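Local structure of exported protein (4JX0) at residues Glu66-Asp80 with Val116-Thr129. The protein is of unknown function but binds magnesium and joins a BT_3987-like N-terminal domain of the E-set clan to a probable F5/F8 type C domain. Residues are numbered along the deposited sequence; the frame is centred on the assembly and turned at random.
Sequences ELSFKVKVTKPYKED and VLKAGELETTVKLT
A chi1 of -176° turns V71 CG1 away from the backbone N and leaves the second methyl, CG2, beside that nitrogen, where it meets V126 CG2 at 3.6 Å; the two side chains cross at about a right angle. V126 CG2 in turn sits between its own backbone N and carbonyl carbon. Both valines belong to an antiparallel strand pair within the beta-rich, E-set-like N-terminal domain: strands 66-73 and 123-129 run at 159° to each other, and L67, F69 and V71 each exchange two backbone hydrogen bonds with L128, V126 and T124. The pairing ends in a single bond, V73 N to L122 O.

L67, F69, V71, T124, V126 and L128 share one face. There the rim of the F69 ring reaches L128, CE2 to CB at 4.0 Å, with the two side chains lying alongside each other, while Y166 meets the same ring edge-to-face. L148 and I146 of strand 142-150 touch V71 and F69, which with V126 and L128 are buried in the domain interior.

The face carrying E66, S68, K70, K72, E123, T125, K127 and T129 is polar. The K70 chain crosses E123 obliquely and its CD lies 3.7 Å from E123 OE1; the bend at chi3 then turns CE and NZ toward OE2, where the salt bridge is long. K127 NZ binds E66 OE2 only weakly at 3.3 Å and has a second carboxylate partner in E113.

Beyond the strands, the loop 74-80 passes alongside the type II turn K118-E121, where P76 CB rests 3.6 Å from G120 O. A water donates to both E79 O and L117 O. D80 divides its carboxylate: K118 NZ approaches OD2 from above the plane, and A119 N meets OD1 on the anti side at 2.8 Å, its N-H almost straight at 174°.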
loop_
_atom_site.group_PDB
_atom_site.type_symbol
_atom_site.label_atom_id
_atom_site.label_comp_id
_atom_site.label_asym_id
_atom_site.label_seq_id
_atom_site.Cartn_x
_atom_site.Cartn_y
_atom_site.Cartn_z
ATOM N N GLU A 66 -3.357 -11.057 -7.076
ATOM C CA GLU A 66 -4.636 -11.662 -7.433
ATOM C C GLU A 66 -5.787 -10.856 -6.836
ATOM O O GLU A 66 -5.710 -10.464 -5.674
ATOM C CB GLU A 66 -4.694 -13.100 -6.910
ATOM C CG GLU A 66 -3.670 -14.023 -7.545
ATOM C CD GLU A 66 -3.623 -15.408 -6.935
ATOM O OE1 GLU A 66 -3.210 -15.522 -5.758
ATOM O OE2 GLU A 66 -3.973 -16.384 -7.641
ATOM N N LEU A 67 -6.857 -10.628 -7.624
ATOM C CA LEU A 67 -8.054 -9.911 -7.194
ATOM C C LEU A 67 -9.223 -10.853 -7.315
ATOM O O LEU A 67 -9.551 -11.257 -8.428
ATOM C CB LEU A 67 -8.267 -8.671 -8.057
ATOM C CG LEU A 67 -7.613 -7.402 -7.559
ATOM C CD1 LEU A 67 -7.389 -6.439 -8.705
ATOM C CD2 LEU A 67 -8.465 -6.747 -6.466
ATOM N N SER A 68 -9.822 -11.250 -6.183
ATOM C CA SER A 68 -10.960 -12.167 -6.175
ATOM C C SER A 68 -12.261 -11.364 -6.074
ATOM O O SER A 68 -12.402 -10.549 -5.166
ATOM C CB SER A 68 -10.835 -13.151 -5.021
ATOM O OG SER A 68 -11.755 -14.218 -5.171
ATOM N N PHE A 69 -13.188 -11.561 -7.038
ATOM C CA PHE A 69 -14.477 -10.871 -7.097
ATOM C C PHE A 69 -15.614 -11.832 -6.828
ATOM O O PHE A 69 -15.659 -12.889 -7.449
ATOM C CB PHE A 69 -14.677 -10.247 -8.482
ATOM C CG PHE A 69 -13.671 -9.185 -8.828
ATOM C CD1 PHE A 69 -13.870 -7.867 -8.439
ATOM C CD2 PHE A 69 -12.520 -9.502 -9.528
ATOM C CE1 PHE A 69 -12.937 -6.889 -8.746
ATOM C CE2 PHE A 69 -11.593 -8.513 -9.849
ATOM C CZ PHE A 69 -11.801 -7.217 -9.444
ATOM N N LYS A 70 -16.553 -11.453 -5.951
ATOM C CA LYS A 70 -17.724 -12.277 -5.630
ATOM C C LYS A 70 -18.789 -12.097 -6.711
ATOM O O LYS A 70 -19.052 -10.961 -7.112
ATOM C CB LYS A 70 -18.284 -11.869 -4.259
ATOM C CG LYS A 70 -19.290 -12.848 -3.680
ATOM C CD LYS A 70 -19.470 -12.670 -2.163
ATOM C CE LYS A 70 -20.335 -11.487 -1.803
ATOM N NZ LYS A 70 -20.432 -11.299 -0.333
ATOM N N VAL A 71 -19.385 -13.195 -7.197
ATOM C CA VAL A 71 -20.434 -13.138 -8.217
ATOM C C VAL A 71 -21.686 -13.736 -7.613
ATOM O O VAL A 71 -21.684 -14.922 -7.300
ATOM C CB VAL A 71 -20.039 -13.851 -9.528
ATOM C CG1 VAL A 71 -21.127 -13.678 -10.588
ATOM C CG2 VAL A 71 -18.690 -13.355 -10.042
ATOM N N LYS A 72 -22.747 -12.929 -7.448
ATOM C CA LYS A 72 -24.005 -13.371 -6.850
ATOM C C LYS A 72 -25.097 -13.622 -7.910
ATOM O O LYS A 72 -25.054 -13.048 -8.992
ATOM C CB LYS A 72 -24.510 -12.303 -5.856
ATOM C CG LYS A 72 -23.562 -12.013 -4.696
ATOM C CD LYS A 72 -23.997 -10.816 -3.847
ATOM C CE LYS A 72 -25.119 -11.135 -2.895
ATOM N NZ LYS A 72 -25.486 -9.961 -2.059
ATOM N N VAL A 73 -26.079 -14.471 -7.568
ATOM C CA VAL A 73 -27.283 -14.741 -8.358
ATOM C C VAL A 73 -28.450 -14.485 -7.391
ATOM O O VAL A 73 -28.332 -14.802 -6.203
ATOM C CB VAL A 73 -27.319 -16.135 -9.042
ATOM C CG1 VAL A 73 -27.301 -17.266 -8.031
ATOM C CG2 VAL A 73 -28.515 -16.263 -9.984
ATOM N N THR A 74 -29.528 -13.846 -7.863
ATOM C CA THR A 74 -30.628 -13.432 -6.986
ATOM C C THR A 74 -31.428 -14.593 -6.363
ATOM O O THR A 74 -31.988 -14.418 -5.280
ATOM C CB THR A 74 -31.567 -12.500 -7.739
ATOM O OG1 THR A 74 -31.960 -13.119 -8.960
ATOM C CG2 THR A 74 -30.924 -11.158 -8.021
ATOM N N LYS A 75 -31.489 -15.748 -7.033
ATOM C CA LYS A 75 -32.258 -16.909 -6.577
ATOM C C LYS A 75 -31.552 -18.179 -7.044
ATOM O O LYS A 75 -30.928 -18.132 -8.101
ATOM C CB LYS A 75 -33.681 -16.807 -7.179
ATOM C CG LYS A 75 -34.683 -17.826 -6.669
ATOM C CD LYS A 75 -36.146 -17.394 -6.878
ATOM C CE LYS A 75 -36.488 -16.938 -8.279
ATOM N NZ LYS A 75 -37.960 -16.945 -8.528
ATOM N N PRO A 76 -31.602 -19.325 -6.333
ATOM C CA PRO A 76 -30.903 -20.516 -6.840
ATOM C C PRO A 76 -31.452 -20.937 -8.193
ATOM O O PRO A 76 -32.669 -20.925 -8.393
ATOM C CB PRO A 76 -31.156 -21.566 -5.758
ATOM C CG PRO A 76 -31.510 -20.790 -4.545
ATOM C CD PRO A 76 -32.273 -19.616 -5.052
ATOM N N TYR A 77 -30.549 -21.239 -9.139
ATOM C CA TYR A 77 -30.902 -21.578 -10.518
ATOM C C TYR A 77 -30.826 -23.106 -10.739
ATOM O O TYR A 77 -30.024 -23.793 -10.104
ATOM C CB TYR A 77 -29.975 -20.809 -11.469
ATOM C CG TYR A 77 -30.466 -20.744 -12.893
ATOM C CD1 TYR A 77 -31.579 -19.984 -13.232
ATOM C CD2 TYR A 77 -29.761 -21.358 -13.921
ATOM C CE1 TYR A 77 -32.031 -19.912 -14.548
ATOM C CE2 TYR A 77 -30.194 -21.282 -15.241
ATOM C CZ TYR A 77 -31.323 -20.549 -15.554
ATOM O OH TYR A 77 -31.760 -20.532 -16.852
ATOM N N LYS A 78 -31.697 -23.614 -11.636
ATOM C CA LYS A 78 -31.870 -25.034 -11.972
ATOM C C LYS A 78 -30.603 -25.760 -12.486
ATOM O O LYS A 78 -30.507 -26.972 -12.311
ATOM C CB LYS A 78 -32.981 -25.192 -13.036
ATOM C CG LYS A 78 -32.618 -24.677 -14.436
ATOM C CD LYS A 78 -33.853 -24.398 -15.287
ATOM C CE LYS A 78 -33.505 -23.887 -16.666
ATOM N NZ LYS A 78 -34.718 -23.482 -17.438
ATOM N N GLU A 79 -29.672 -25.049 -13.141
ATOM C CA GLU A 79 -28.457 -25.638 -13.722
ATOM C C GLU A 79 -27.213 -24.782 -13.398
ATOM O O GLU A 79 -27.337 -23.688 -12.850
ATOM C CB GLU A 79 -28.627 -25.817 -15.248
ATOM C CG GLU A 79 -28.991 -24.551 -16.014
ATOM C CD GLU A 79 -29.407 -24.727 -17.465
ATOM O OE1 GLU A 79 -29.419 -25.877 -17.961
ATOM O OE2 GLU A 79 -29.729 -23.702 -18.109
ATOM N N ASP A 80 -26.013 -25.314 -13.691
ATOM C CA ASP A 80 -24.749 -24.609 -13.428
ATOM C C ASP A 80 -24.595 -23.432 -14.389
ATOM O O ASP A 80 -24.919 -23.579 -15.568
ATOM C CB ASP A 80 -23.532 -25.551 -13.573
ATOM C CG ASP A 80 -23.465 -26.716 -12.598
ATOM O OD1 ASP A 80 -24.335 -26.794 -11.697
ATOM O OD2 ASP A 80 -22.539 -27.547 -12.730
ATOM N N VAL A 116 -17.956 -20.894 -11.449
ATOM C CA VAL A 116 -19.158 -21.661 -11.778
ATOM C C VAL A 116 -20.155 -21.585 -10.629
ATOM O O VAL A 116 -19.892 -22.148 -9.567
ATOM C CB VAL A 116 -18.827 -23.146 -12.115
ATOM C CG1 VAL A 116 -20.077 -23.904 -12.576
ATOM C CG2 VAL A 116 -17.727 -23.235 -13.170
ATOM N N LEU A 117 -21.310 -20.928 -10.850
ATOM C CA LEU A 117 -22.395 -20.914 -9.864
ATOM C C LEU A 117 -23.104 -22.247 -10.007
ATOM O O LEU A 117 -23.926 -22.396 -10.911
ATOM C CB LEU A 117 -23.370 -19.747 -10.104
ATOM C CG LEU A 117 -22.977 -18.419 -9.511
ATOM C CD1 LEU A 117 -23.539 -17.276 -10.325
ATOM C CD2 LEU A 117 -23.427 -18.311 -8.088
ATOM N N LYS A 118 -22.729 -23.243 -9.198
ATOM C CA LYS A 118 -23.305 -24.589 -9.332
ATOM C C LYS A 118 -24.791 -24.610 -8.955
ATOM O O LYS A 118 -25.196 -23.883 -8.048
ATOM C CB LYS A 118 -22.515 -25.622 -8.510
ATOM C CG LYS A 118 -21.122 -25.856 -9.083
ATOM C CD LYS A 118 -20.557 -27.223 -8.765
ATOM C CE LYS A 118 -19.547 -27.673 -9.795
ATOM N NZ LYS A 118 -20.196 -28.380 -10.932
ATOM N N ALA A 119 -25.603 -25.401 -9.691
ATOM C CA ALA A 119 -27.050 -25.507 -9.473
ATOM C C ALA A 119 -27.378 -25.571 -7.990
ATOM O O ALA A 119 -26.941 -26.506 -7.314
ATOM C CB ALA A 119 -27.593 -26.740 -10.165
ATOM N N GLY A 120 -28.058 -24.541 -7.487
ATOM C CA GLY A 120 -28.424 -24.439 -6.082
ATOM C C GLY A 120 -27.645 -23.390 -5.317
ATOM O O GLY A 120 -28.136 -22.894 -4.299
ATOM N N GLU A 121 -26.408 -23.071 -5.766
ATOM C CA GLU A 121 -25.574 -22.060 -5.114
ATOM C C GLU A 121 -26.079 -20.656 -5.407
ATOM O O GLU A 121 -26.760 -20.438 -6.413
ATOM C CB GLU A 121 -24.112 -22.151 -5.582
ATOM C CG GLU A 121 -23.394 -23.436 -5.223
ATOM C CD GLU A 121 -21.902 -23.365 -5.480
ATOM O OE1 GLU A 121 -21.510 -22.877 -6.563
ATOM O OE2 GLU A 121 -21.124 -23.795 -4.597
ATOM N N LEU A 122 -25.714 -19.707 -4.531
ATOM C CA LEU A 122 -26.041 -18.287 -4.665
ATOM C C LEU A 122 -24.793 -17.433 -4.955
ATOM O O LEU A 122 -24.952 -16.274 -5.339
ATOM C CB LEU A 122 -26.727 -17.764 -3.392
ATOM C CG LEU A 122 -28.175 -18.193 -3.170
ATOM C CD1 LEU A 122 -28.618 -17.836 -1.772
ATOM C CD2 LEU A 122 -29.120 -17.553 -4.186
ATOM N N GLU A 123 -23.567 -17.965 -4.739
ATOM C CA GLU A 123 -22.338 -17.202 -4.949
ATOM C C GLU A 123 -21.225 -18.052 -5.542
ATOM O O GLU A 123 -21.231 -19.278 -5.434
ATOM C CB GLU A 123 -21.818 -16.613 -3.619
ATOM C CG GLU A 123 -22.836 -15.838 -2.793
ATOM C CD GLU A 123 -22.294 -15.190 -1.528
ATOM O OE1 GLU A 123 -21.289 -15.697 -0.977
ATOM O OE2 GLU A 123 -22.899 -14.197 -1.063
ATOM N N THR A 124 -20.252 -17.375 -6.148
ATOM C CA THR A 124 -19.016 -17.971 -6.667
ATOM C C THR A 124 -17.966 -16.840 -6.712
ATOM O O THR A 124 -18.264 -15.712 -6.299
ATOM C CB THR A 124 -19.231 -18.693 -8.019
ATOM O OG1 THR A 124 -18.150 -19.597 -8.230
ATOM C CG2 THR A 124 -19.321 -17.745 -9.202
ATOM N N THR A 125 -16.752 -17.144 -7.178
ATOM C CA THR A 125 -15.698 -16.144 -7.305
ATOM C C THR A 125 -15.046 -16.262 -8.672
ATOM O O THR A 125 -14.940 -17.362 -9.222
ATOM C CB THR A 125 -14.629 -16.253 -6.176
ATOM O OG1 THR A 125 -14.109 -17.578 -6.122
ATOM C CG2 THR A 125 -15.164 -15.862 -4.813
ATOM N N VAL A 126 -14.587 -15.118 -9.194
ATOM C CA VAL A 126 -13.864 -15.006 -10.457
ATOM C C VAL A 126 -12.581 -14.243 -10.123
ATOM O O VAL A 126 -12.626 -13.308 -9.324
ATOM C CB VAL A 126 -14.700 -14.370 -11.587
ATOM C CG1 VAL A 126 -15.829 -15.302 -12.000
ATOM C CG2 VAL A 126 -15.255 -13.014 -11.185
ATOM N N LYS A 127 -11.434 -14.697 -10.639
ATOM C CA LYS A 127 -10.125 -14.141 -10.288
ATOM C C LYS A 127 -9.483 -13.361 -11.431
ATOM O O LYS A 127 -9.579 -13.765 -12.585
ATOM C CB LYS A 127 -9.182 -15.289 -9.873
ATOM C CG LYS A 127 -8.298 -14.971 -8.680
ATOM C CD LYS A 127 -7.203 -16.022 -8.468
ATOM C CE LYS A 127 -7.704 -17.352 -7.942
ATOM N NZ LYS A 127 -6.618 -18.362 -7.867
ATOM N N LEU A 128 -8.797 -12.261 -11.082
ATOM C CA LEU A 128 -8.009 -11.436 -11.992
ATOM C C LEU A 128 -6.617 -11.437 -11.437
ATOM O O LEU A 128 -6.421 -10.960 -10.323
ATOM C CB LEU A 128 -8.572 -10.012 -12.088
ATOM C CG LEU A 128 -7.672 -8.934 -12.722
ATOM C CD1 LEU A 128 -7.088 -9.376 -14.067
ATOM C CD2 LEU A 128 -8.429 -7.646 -12.891
ATOM N N THR A 129 -5.664 -12.001 -12.176
ATOM C CA THR A 129 -4.278 -12.077 -11.735
ATOM C C THR A 129 -3.418 -11.163 -12.608
ATOM O O THR A 129 -3.471 -11.255 -13.837
ATOM C CB THR A 129 -3.803 -13.530 -11.761
ATOM O OG1 THR A 129 -4.741 -14.333 -11.035
ATOM C CG2 THR A 129 -2.402 -13.701 -11.183
HETATM O O HOH W 1 -26.507 -21.882 -10.477
#